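Local coordinates for protein quinoline 2-oxidoreductase medium subunit (Pseudomonas putida, PDB 1T3Q) that binds FAD as the flavoprotein subunit of a molybdenum hydroxylase acting on quinoline, in which it probably passes on electrons, at residues 121-126 with 192-197; 126-131 with 169-174; 181-186 with 269-274. All blocks are in the same frame, centred on the assembly; numbering follows the deposited sequence.

Contact 1: 121-126 with 192-197. With FAD (flavin-adenine dinucleotide), chain R.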
loop_
_atom_site.group_PDB
_atom_site.type_symbol
_atom_site.label_atom_id
_atom_site.label_comp_id
_atom_site.label_asym_id
_atom_site.label_seq_id
_atom_site.Cartn_x
_atom_site.Cartn_y
_atom_site.Cartn_z
ATOM N N GLY C 121 -36.953 -4.796 33.174
ATOM C CA GLY C 121 -35.809 -4.615 34.046
ATOM C C GLY C 121 -35.367 -3.168 34.129
ATOM O O GLY C 121 -34.412 -2.852 34.833
ATOM N N ALA C 122 -36.070 -2.285 33.426
ATOM C CA ALA C 122 -35.728 -0.864 33.404
ATOM C C ALA C 122 -36.204 -0.101 34.636
ATOM O O ALA C 122 -37.241 -0.424 35.218
ATOM C CB ALA C 122 -36.300 -0.217 32.147
ATOM N N GLU C 123 -35.448 0.924 35.017
ATOM C CA GLU C 123 -35.786 1.737 36.182
ATOM C C GLU C 123 -36.998 2.655 36.014
ATOM O O GLU C 123 -37.850 2.719 36.898
ATOM C CB GLU C 123 -34.584 2.595 36.613
ATOM C CG GLU C 123 -33.508 1.847 37.386
ATOM C CD GLU C 123 -32.639 0.975 36.499
ATOM O OE1 GLU C 123 -31.836 0.177 37.036
ATOM O OE2 GLU C 123 -32.752 1.092 35.262
ATOM N N MET C 124 -37.080 3.364 34.892
ATOM C CA MET C 124 -38.187 4.299 34.685
ATOM C C MET C 124 -39.599 3.702 34.711
ATOM O O MET C 124 -40.490 4.259 35.353
ATOM C CB MET C 124 -37.970 5.110 33.405
ATOM C CG MET C 124 -36.794 6.084 33.490
ATOM S SD MET C 124 -36.869 7.242 34.893
ATOM C CE MET C 124 -35.934 6.359 36.136
ATOM N N PRO C 125 -39.831 2.576 34.014
ATOM C CA PRO C 125 -41.191 2.025 34.063
ATOM C C PRO C 125 -41.570 1.682 35.500
ATOM O O PRO C 125 -42.701 1.906 35.927
ATOM C CB PRO C 125 -41.097 0.782 33.179
ATOM C CG PRO C 125 -40.058 1.178 32.163
ATOM C CD PRO C 125 -39.006 1.863 33.025
ATOM N N PHE C 126 -40.609 1.133 36.240
ATOM C CA PHE C 126 -40.827 0.762 37.630
ATOM C C PHE C 126 -41.073 1.985 38.505
ATOM O O PHE C 126 -42.000 2.001 39.315
ATOM C CB PHE C 126 -39.612 0.002 38.181
ATOM C CG PHE C 126 -39.557 -0.038 39.686
ATOM C CD1 PHE C 126 -40.420 -0.857 40.410
ATOM C CD2 PHE C 126 -38.671 0.779 40.382
ATOM C CE1 PHE C 126 -40.402 -0.861 41.809
ATOM C CE2 PHE C 126 -38.644 0.784 41.779
ATOM C CZ PHE C 126 -39.512 -0.037 42.494
ATOM N N LEU C 192 -30.840 -7.215 38.787
ATOM C CA LEU C 192 -31.498 -8.502 38.932
ATOM C C LEU C 192 -32.770 -8.197 39.716
ATOM O O LEU C 192 -33.809 -8.819 39.504
ATOM C CB LEU C 192 -30.622 -9.482 39.715
ATOM C CG LEU C 192 -29.373 -10.018 39.007
ATOM C CD1 LEU C 192 -28.672 -11.022 39.905
ATOM C CD2 LEU C 192 -29.769 -10.673 37.691
ATOM N N VAL C 193 -32.670 -7.219 40.618
ATOM C CA VAL C 193 -33.793 -6.792 41.447
ATOM C C VAL C 193 -33.612 -5.345 41.899
ATOM O O VAL C 193 -32.496 -4.905 42.185
ATOM C CB VAL C 193 -33.938 -7.667 42.724
ATOM C CG1 VAL C 193 -34.183 -9.121 42.348
ATOM C CG2 VAL C 193 -32.681 -7.549 43.589
ATOM N N MET C 194 -34.710 -4.598 41.941
ATOM C CA MET C 194 -34.663 -3.219 42.405
ATOM C C MET C 194 -35.818 -3.019 43.374
ATOM O O MET C 194 -36.800 -3.759 43.337
ATOM C CB MET C 194 -34.751 -2.228 41.241
ATOM C CG MET C 194 -35.987 -2.341 40.360
ATOM S SD MET C 194 -35.970 -1.051 39.093
ATOM C CE MET C 194 -34.847 -1.736 37.908
ATOM N N ALA C 195 -35.685 -2.042 44.263
ATOM C CA ALA C 195 -36.727 -1.775 45.240
ATOM C C ALA C 195 -36.745 -0.306 45.631
ATOM O O ALA C 195 -35.716 0.375 45.616
ATOM C CB ALA C 195 -36.525 -2.645 46.480
ATOM N N ALA C 196 -37.931 0.176 45.970
ATOM C CA ALA C 196 -38.112 1.557 46.376
ATOM C C ALA C 196 -38.948 1.545 47.640
ATOM O O ALA C 196 -39.820 0.690 47.814
ATOM C CB ALA C 196 -38.820 2.345 45.277
ATOM N N ALA C 197 -38.669 2.484 48.531
ATOM C CA ALA C 197 -39.410 2.570 49.777
ATOM C C ALA C 197 -39.766 4.021 50.035
ATOM O O ALA C 197 -38.883 4.875 50.142
ATOM C CB ALA C 197 -38.573 2.019 50.926
HETATM P PA FAD R . -35.446 4.562 21.535
HETATM O O1A FAD R . -34.459 3.450 21.593
HETATM O O2A FAD R . -35.437 5.389 20.481
HETATM O O5B FAD R . -36.696 3.712 21.391
HETATM C C5B FAD R . -37.387 3.014 22.477
HETATM C C4B FAD R . -38.725 2.373 21.914
HETATM O O4B FAD R . -39.813 3.310 22.284
HETATM C C3B FAD R . -38.904 2.144 20.373
HETATM O O3B FAD R . -39.706 1.034 20.103
HETATM C C2B FAD R . -39.520 3.502 19.916
HETATM O O2B FAD R . -40.294 3.373 18.749
HETATM C C1B FAD R . -40.438 3.824 21.058
HETATM N N9A FAD R . -40.593 5.249 21.349
HETATM C C8A FAD R . -39.603 6.142 21.707
HETATM N N7A FAD R . -40.081 7.313 22.123
HETATM C C5A FAD R . -41.446 7.190 22.015
HETATM C C6A FAD R . -42.572 8.123 22.341
HETATM N N6A FAD R . -42.413 9.345 22.785
HETATM N N1A FAD R . -43.842 7.612 22.104
HETATM C C2A FAD R . -44.055 6.335 21.630
HETATM N N3A FAD R . -43.095 5.422 21.301
HETATM C C4A FAD R . -41.803 5.912 21.456
HETATM N N1 FAD R . -32.174 1.333 30.564
HETATM C C2 FAD R . -32.458 1.219 31.865
HETATM O O2 FAD R . -33.584 1.317 32.284
HETATM N N3 FAD R . -31.471 0.778 32.810
HETATM C C4 FAD R . -30.203 0.365 32.410
HETATM O O4 FAD R . -29.424 -0.035 33.246
HETATM C C4X FAD R . -29.902 0.408 30.976
HETATM N N5 FAD R . -28.673 0.012 30.509
HETATM C C5X FAD R . -28.402 0.171 29.162
HETATM C C6 FAD R . -27.116 -0.252 28.692
HETATM C C7 FAD R . -26.753 -0.126 27.351
HETATM C C7M FAD R . -25.394 -0.619 26.902
HETATM C C8 FAD R . -27.700 0.481 26.384
HETATM C C8M FAD R . -27.372 0.652 24.921
HETATM C C9 FAD R . -28.970 0.926 26.839
HETATM C C9A FAD R . -29.337 0.764 28.213
HETATM N N10 FAD R . -30.633 1.170 28.764
HETATM C C10 FAD R . -30.939 0.973 30.076
HETATM C "C1'" FAD R . -31.682 1.630 27.814
HETATM C "C2'" FAD R . -31.870 3.175 27.812
HETATM O "O2'" FAD R . -32.543 3.574 29.011
HETATM C "C3'" FAD R . -32.689 3.494 26.559
HETATM O "O3'" FAD R . -32.334 4.832 26.184
HETATM C "C4'" FAD R . -34.223 3.414 26.783
HETATM O "O4'" FAD R . -34.618 2.106 27.208
HETATM C "C5'" FAD R . -34.870 3.723 25.463
HETATM O "O5'" FAD R . -35.005 5.261 25.296
HETATM P P FAD R . -34.619 5.888 23.983
HETATM O O1P FAD R . -34.932 7.380 24.145
HETATM O O2P FAD R . -33.338 5.554 23.565
HETATM O O3P FAD R . -35.538 5.361 22.959
#
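The backbone oxygen of G121 meets the methyl end of M194, O to CE 3.3 Å; M194 reaches from strand 193-202 to the start of helix 123-130, where it also forms a Met-aromatic contact with F126. Helix 123-130 belongs to the FAD-binding domain and strand 193-202 to the CO dehydrogenase flavoprotein C-terminal domain, so the contact joins the two. A122 has its CB pointing away from the strand, 3.1 Å from FAD O2. E123 serves both sides. Its OE2 accepts from the flavin imide, FAD N3 to OE2 2.8 Å with an N-H...O angle of 155°, while its own N gives a weak bond to FAD O2; the pyrimidine edge of the flavin is thus held by one residue through an acceptor and a donor. The chain of E123 bends at chi2, and its other oxygen, OE1, lies 3.7 Å from M194 CE and close to E182 OE2. F126, one turn into the helix, carries most of the helical side's burial. With its CG anti to the backbone N (chi1 162°), the ring extends toward the strand, and M194 slides past it in the opposite direction: CG lies over one face, 4.3 Å from the ring centroid, and SD lies obliquely to the ring, 4.2 Å from its centroid and 41° off the normal. F180 of strand 177-183 touches both F126 and M194. At the edge, near the ring plane, F126 CZ is 3.7 Å from A196 CB.

Contact 2: 126-131 with 169-174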
loop_
_atom_site.group_PDB
_atom_site.type_symbol
_atom_site.label_atom_id
_atom_site.label_comp_id
_atom_site.label_asym_id
_atom_site.label_seq_id
_atom_site.Cartn_x
_atom_site.Cartn_y
_atom_site.Cartn_z
ATOM N N PHE C 126 -40.609 1.133 36.240
ATOM C CA PHE C 126 -40.827 0.762 37.630
ATOM C C PHE C 126 -41.073 1.985 38.505
ATOM O O PHE C 126 -42.000 2.001 39.315
ATOM C CB PHE C 126 -39.612 0.002 38.181
ATOM C CG PHE C 126 -39.557 -0.038 39.686
ATOM C CD1 PHE C 126 -40.420 -0.857 40.410
ATOM C CD2 PHE C 126 -38.671 0.779 40.382
ATOM C CE1 PHE C 126 -40.402 -0.861 41.809
ATOM C CE2 PHE C 126 -38.644 0.784 41.779
ATOM C CZ PHE C 126 -39.512 -0.037 42.494
ATOM N N LEU C 127 -40.235 3.003 38.346
ATOM C CA LEU C 127 -40.353 4.213 39.155
ATOM C C LEU C 127 -41.624 5.016 38.895
ATOM O O LEU C 127 -42.318 5.417 39.833
ATOM C CB LEU C 127 -39.137 5.114 38.941
ATOM C CG LEU C 127 -39.073 6.339 39.857
ATOM C CD1 LEU C 127 -38.935 5.888 41.311
ATOM C CD2 LEU C 127 -37.895 7.215 39.459
ATOM N N MET C 128 -41.929 5.263 37.627
ATOM C CA MET C 128 -43.126 6.030 37.297
ATOM C C MET C 128 -44.383 5.383 37.871
ATOM O O MET C 128 -45.250 6.072 38.407
ATOM C CB MET C 128 -43.255 6.189 35.781
ATOM C CG MET C 128 -42.140 7.007 35.151
ATOM S SD MET C 128 -41.942 8.648 35.902
ATOM C CE MET C 128 -40.540 8.369 37.018
ATOM N N ALA C 129 -44.478 4.060 37.766
ATOM C CA ALA C 129 -45.635 3.346 38.294
ATOM C C ALA C 129 -45.691 3.511 39.803
ATOM O O ALA C 129 -46.745 3.801 40.371
ATOM C CB ALA C 129 -45.554 1.860 37.934
ATOM N N THR C 130 -44.541 3.334 40.444
ATOM C CA THR C 130 -44.423 3.442 41.887
ATOM C C THR C 130 -44.749 4.842 42.407
ATOM O O THR C 130 -45.326 4.995 43.487
ATOM C CB THR C 130 -42.999 3.041 42.333
ATOM O OG1 THR C 130 -42.765 1.672 41.977
ATOM C CG2 THR C 130 -42.833 3.199 43.827
ATOM N N LEU C 131 -44.380 5.861 41.643
ATOM C CA LEU C 131 -44.644 7.237 42.045
ATOM C C LEU C 131 -46.041 7.686 41.642
ATOM O O LEU C 131 -46.413 8.841 41.846
ATOM C CB LEU C 131 -43.600 8.172 41.432
ATOM C CG LEU C 131 -42.184 7.956 41.961
ATOM C CD1 LEU C 131 -41.227 8.889 41.249
ATOM C CD2 LEU C 131 -42.161 8.195 43.467
ATOM N N VAL C 169 -44.954 12.913 30.812
ATOM C CA VAL C 169 -45.271 12.173 32.009
ATOM C C VAL C 169 -45.446 13.204 33.105
ATOM O O VAL C 169 -44.638 14.123 33.237
ATOM C CB VAL C 169 -44.130 11.221 32.409
ATOM C CG1 VAL C 169 -44.495 10.496 33.694
ATOM C CG2 VAL C 169 -43.863 10.231 31.288
ATOM N N GLU C 170 -46.517 13.067 33.871
ATOM C CA GLU C 170 -46.764 13.991 34.959
ATOM C C GLU C 170 -46.611 13.222 36.258
ATOM O O GLU C 170 -47.318 12.250 36.509
ATOM C CB GLU C 170 -48.158 14.616 34.818
ATOM C CG GLU C 170 -48.239 15.588 33.634
ATOM C CD GLU C 170 -49.538 16.379 33.564
ATOM O OE1 GLU C 170 -49.693 17.160 32.602
ATOM O OE2 GLU C 170 -50.398 16.227 34.457
ATOM N N ILE C 171 -45.649 13.653 37.067
ATOM C CA ILE C 171 -45.360 13.006 38.338
ATOM C C ILE C 171 -45.816 13.854 39.513
ATOM O O ILE C 171 -45.375 14.993 39.672
ATOM C CB ILE C 171 -43.847 12.764 38.509
ATOM C CG1 ILE C 171 -43.283 12.068 37.271
ATOM C CG2 ILE C 171 -43.593 11.919 39.751
ATOM C CD1 ILE C 171 -41.780 11.900 37.305
ATOM N N PRO C 172 -46.712 13.312 40.351
ATOM C CA PRO C 172 -47.189 14.070 41.510
ATOM C C PRO C 172 -46.024 14.253 42.473
ATOM O O PRO C 172 -45.312 13.294 42.771
ATOM C CB PRO C 172 -48.263 13.160 42.102
ATOM C CG PRO C 172 -48.740 12.369 40.926
ATOM C CD PRO C 172 -47.454 12.049 40.212
ATOM N N ILE C 173 -45.810 15.475 42.947
ATOM C CA ILE C 173 -44.728 15.713 43.890
ATOM C C ILE C 173 -45.029 14.848 45.113
ATOM O O ILE C 173 -46.023 15.056 45.810
ATOM C CB ILE C 173 -44.650 17.203 44.281
ATOM C CG1 ILE C 173 -44.299 18.032 43.040
ATOM C CG2 ILE C 173 -43.606 17.404 45.373
ATOM C CD1 ILE C 173 -44.237 19.524 43.281
ATOM N N PRO C 174 -44.174 13.850 45.382
ATOM C CA PRO C 174 -44.372 12.952 46.523
ATOM C C PRO C 174 -44.376 13.577 47.916
ATOM O O PRO C 174 -43.633 14.514 48.202
ATOM C CB PRO C 174 -43.250 11.928 46.351
ATOM C CG PRO C 174 -42.167 12.728 45.694
ATOM C CD PRO C 174 -42.928 13.523 44.664
HETATM O O HOH W 1 -45.627 10.728 43.475
#
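P172 CD, in the pyrrolidine ring, lies 3.7 Å from L131 O, while the aromatic ring of F126, at the other end of the helical segment, takes no direct part. T130 OG1 lies 3.5 Å above one face of the F126 ring, offset toward the rim, on the face opposite to the one M194 CG covers. The same hydroxyl donates to F126 O, OG1 to O 2.8 Å, and the backbone N of T130 reaches that oxygen from the other face of the carbonyl plane, so two bonds grip one acceptor in the last turn. Across the contact the side chains meet through apolar atoms alone. M128, bent at both chi2 and chi3, brings its sulfur against the strand: SD is 3.5 Å from I171 CD1 and 3.8 Å from V169 CG1. I171 is shared by two helical-side residues: its side chain crosses that of M128 at about a right angle, CD1 against SD, while its CG2 branch lies 4.1 Å from L131 CB. Chi1 of I171 (-51°) sets CG2 anti to the backbone N, which directs that branch to L131. At the solvent-exposed P172, a water donates to L131 O (2.6 Å) and to P172 O (2.7 Å), and so ties the residue after the helix to the strand end. The whole seats helix 123-130 on strand 165-172, the central strand of the five-stranded antiparallel sheet, with L93 of helix 92-97 also against I171, and L115 of helix 111-117 against M128 and V169.

Contact 3: 181-186 with 269-274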
loop_
_atom_site.group_PDB
_atom_site.type_symbol
_atom_site.label_atom_id
_atom_site.label_comp_id
_atom_site.label_asym_id
_atom_site.label_seq_id
_atom_site.Cartn_x
_atom_site.Cartn_y
_atom_site.Cartn_z
ATOM N N ASP C 181 -32.786 1.508 45.554
ATOM C CA ASP C 181 -31.571 0.720 45.464
ATOM C C ASP C 181 -31.850 -0.490 44.589
ATOM O O ASP C 181 -33.002 -0.814 44.319
ATOM C CB ASP C 181 -31.112 0.274 46.850
ATOM C CG ASP C 181 -29.645 -0.102 46.884
ATOM O OD1 ASP C 181 -29.177 -0.532 47.956
ATOM O OD2 ASP C 181 -28.956 0.037 45.846
ATOM N N GLU C 182 -30.795 -1.152 44.135
ATOM C CA GLU C 182 -30.955 -2.319 43.285
ATOM C C GLU C 182 -29.701 -3.178 43.346
ATOM O O GLU C 182 -28.680 -2.759 43.884
ATOM C CB GLU C 182 -31.205 -1.882 41.838
ATOM C CG GLU C 182 -29.974 -1.313 41.129
ATOM C CD GLU C 182 -30.290 -0.784 39.742
ATOM O OE1 GLU C 182 -29.373 -0.727 38.892
ATOM O OE2 GLU C 182 -31.457 -0.412 39.503
ATOM N N TYR C 183 -29.793 -4.384 42.801
ATOM C CA TYR C 183 -28.663 -5.298 42.769
ATOM C C TYR C 183 -28.311 -5.558 41.310
ATOM O O TYR C 183 -29.127 -6.085 40.555
ATOM C CB TYR C 183 -29.022 -6.625 43.434
ATOM C CG TYR C 183 -27.860 -7.588 43.557
ATOM C CD1 TYR C 183 -27.006 -7.543 44.658
ATOM C CD2 TYR C 183 -27.623 -8.558 42.580
ATOM C CE1 TYR C 183 -25.947 -8.443 44.793
ATOM C CE2 TYR C 183 -26.564 -9.465 42.704
ATOM C CZ TYR C 183 -25.734 -9.402 43.814
ATOM O OH TYR C 183 -24.705 -10.309 43.964
ATOM N N ALA C 184 -27.102 -5.174 40.920
ATOM C CA ALA C 184 -26.612 -5.376 39.559
ATOM C C ALA C 184 -25.166 -5.854 39.672
ATOM O O ALA C 184 -24.448 -5.433 40.579
ATOM C CB ALA C 184 -26.679 -4.068 38.776
ATOM N N ARG C 185 -24.743 -6.736 38.769
ATOM C CA ARG C 185 -23.372 -7.258 38.790
ATOM C C ARG C 185 -22.368 -6.132 39.052
ATOM O O ARG C 185 -21.493 -6.256 39.915
ATOM C CB ARG C 185 -23.062 -7.963 37.465
ATOM C CG ARG C 185 -23.950 -9.183 37.209
ATOM C CD ARG C 185 -23.659 -10.310 38.193
ATOM N NE ARG C 185 -22.675 -11.260 37.669
ATOM C CZ ARG C 185 -21.606 -11.675 38.338
ATOM N NH1 ARG C 185 -20.770 -12.544 37.787
ATOM N NH2 ARG C 185 -21.367 -11.205 39.552
ATOM N N ARG C 186 -22.500 -5.044 38.299
ATOM C CA ARG C 186 -21.665 -3.850 38.453
ATOM C C ARG C 186 -22.636 -2.675 38.343
ATOM O O ARG C 186 -23.572 -2.731 37.547
ATOM C CB ARG C 186 -20.619 -3.734 37.334
ATOM C CG ARG C 186 -19.372 -4.609 37.485
ATOM C CD ARG C 186 -19.674 -6.062 37.190
ATOM N NE ARG C 186 -20.292 -6.212 35.877
ATOM C CZ ARG C 186 -19.640 -6.128 34.721
ATOM N NH1 ARG C 186 -20.301 -6.271 33.580
ATOM N NH2 ARG C 186 -18.330 -5.923 34.706
ATOM N N LYS C 269 -35.179 -9.754 48.823
ATOM C CA LYS C 269 -35.428 -9.593 50.249
ATOM C C LYS C 269 -34.328 -8.746 50.896
ATOM O O LYS C 269 -34.607 -7.857 51.706
ATOM C CB LYS C 269 -35.513 -10.978 50.903
ATOM C CG LYS C 269 -36.036 -11.002 52.331
ATOM C CD LYS C 269 -34.936 -10.720 53.339
ATOM C CE LYS C 269 -35.429 -10.916 54.765
ATOM N NZ LYS C 269 -34.332 -10.710 55.752
ATOM N N ALA C 270 -33.079 -9.010 50.522
ATOM C CA ALA C 270 -31.942 -8.273 51.072
ATOM C C ALA C 270 -31.975 -6.805 50.665
ATOM O O ALA C 270 -31.722 -5.920 51.479
ATOM C CB ALA C 270 -30.631 -8.910 50.611
ATOM N N ILE C 271 -32.286 -6.551 49.400
ATOM C CA ILE C 271 -32.343 -5.188 48.890
ATOM C C ILE C 271 -33.519 -4.407 49.480
ATOM O O ILE C 271 -33.391 -3.225 49.814
ATOM C CB ILE C 271 -32.454 -5.193 47.355
ATOM C CG1 ILE C 271 -31.237 -5.907 46.757
ATOM C CG2 ILE C 271 -32.564 -3.770 46.827
ATOM C CD1 ILE C 271 -29.903 -5.284 47.138
ATOM N N THR C 272 -34.663 -5.070 49.606
ATOM C CA THR C 272 -35.855 -4.429 50.151
ATOM C C THR C 272 -35.628 -4.012 51.598
ATOM O O THR C 272 -35.978 -2.901 51.999
ATOM C CB THR C 272 -37.071 -5.369 50.068
ATOM O OG1 THR C 272 -37.403 -5.584 48.691
ATOM C CG2 THR C 272 -38.273 -4.770 50.789
ATOM N N GLN C 273 -35.033 -4.906 52.382
ATOM C CA GLN C 273 -34.746 -4.610 53.776
ATOM C C GLN C 273 -33.812 -3.409 53.855
ATOM O O GLN C 273 -34.003 -2.506 54.672
ATOM C CB GLN C 273 -34.095 -5.826 54.440
ATOM C CG GLN C 273 -33.492 -5.541 55.795
ATOM C CD GLN C 273 -32.968 -6.793 56.475
ATOM O OE1 GLN C 273 -32.236 -6.712 57.457
ATOM N NE2 GLN C 273 -33.351 -7.957 55.960
ATOM N N ARG C 274 -32.808 -3.397 52.986
ATOM C CA ARG C 274 -31.834 -2.317 52.952
ATOM C C ARG C 274 -32.462 -0.962 52.631
ATOM O O ARG C 274 -32.180 0.033 53.301
ATOM C CB ARG C 274 -30.748 -2.626 51.919
ATOM C CG ARG C 274 -29.653 -1.575 51.853
ATOM C CD ARG C 274 -28.848 -1.699 50.571
ATOM N NE ARG C 274 -28.175 -2.988 50.447
ATOM C CZ ARG C 274 -27.546 -3.394 49.347
ATOM N NH1 ARG C 274 -26.953 -4.581 49.320
ATOM N NH2 ARG C 274 -27.517 -2.619 48.271
#
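D181 and R274 form a salt bridge between strand 177-183, outermost in the four-stranded antiparallel sheet of this chain, and helix 261-284, within the C-terminal domain. The short segments 181-183 and 269-274 run nearly antiparallel, their axes at 161° and 8.3 Å apart at closest approach. R274 NH2 donates to D181 OD1, 2.7 Å with an N-H...O angle of 158°, and OD1 meets the guanidinium at its edge, in plane. The position of OD1 is less certain, because the model places it too near another atom of R274. OD2 has a donor in E182 N, 2.8 Å away and 46° above the carboxylate plane. The backbone of D181 pairs with A195, and that of Y183 with L192 and V193, in the neighbouring strand, while T272 OG1 is satisfied by A268 O. The buried carboxylate of E182 faces E123 of the flavin site, and such closeness of like charges would probably raise the cost of ionising both. At this end of the segment several donors serve the large subunit: R186 bridges D718 of that chain, R185 donates to the backbone of its L691, and Y183 OH makes a weak bond to its T652. R186 also bridges D189 of its own chain. I271 lies beside the salt bridge: CD1 is 3.5 Å above one face of the R274 guanidinium, CG2 packs on D181 O, and CD1 touches Y183 CB at 4.0 Å.

Contacts 1 and 2 both use helix 123-130 and share F126, with centres 13 Å apart; in sequence both segments of contact 2 fall between the outer ends of contact 1. One end of the helix meets the flavin and strand 193-202, the other the five-stranded sheet through strand 165-172. Contact 3, with its centre 10 Å from that of contact 1, lies on the same four-stranded sheet, since strands 177-183 and 193-202 are neighbours, and its segments alternate with those of contact 1. Contacts 2 and 3 have centres 21 Å apart and nearest atoms about 6 Å apart. Helix 123-130 thus joins the FAD-binding domain to the sheet of the C-terminal domain, whose outer strand carries helix 261-284.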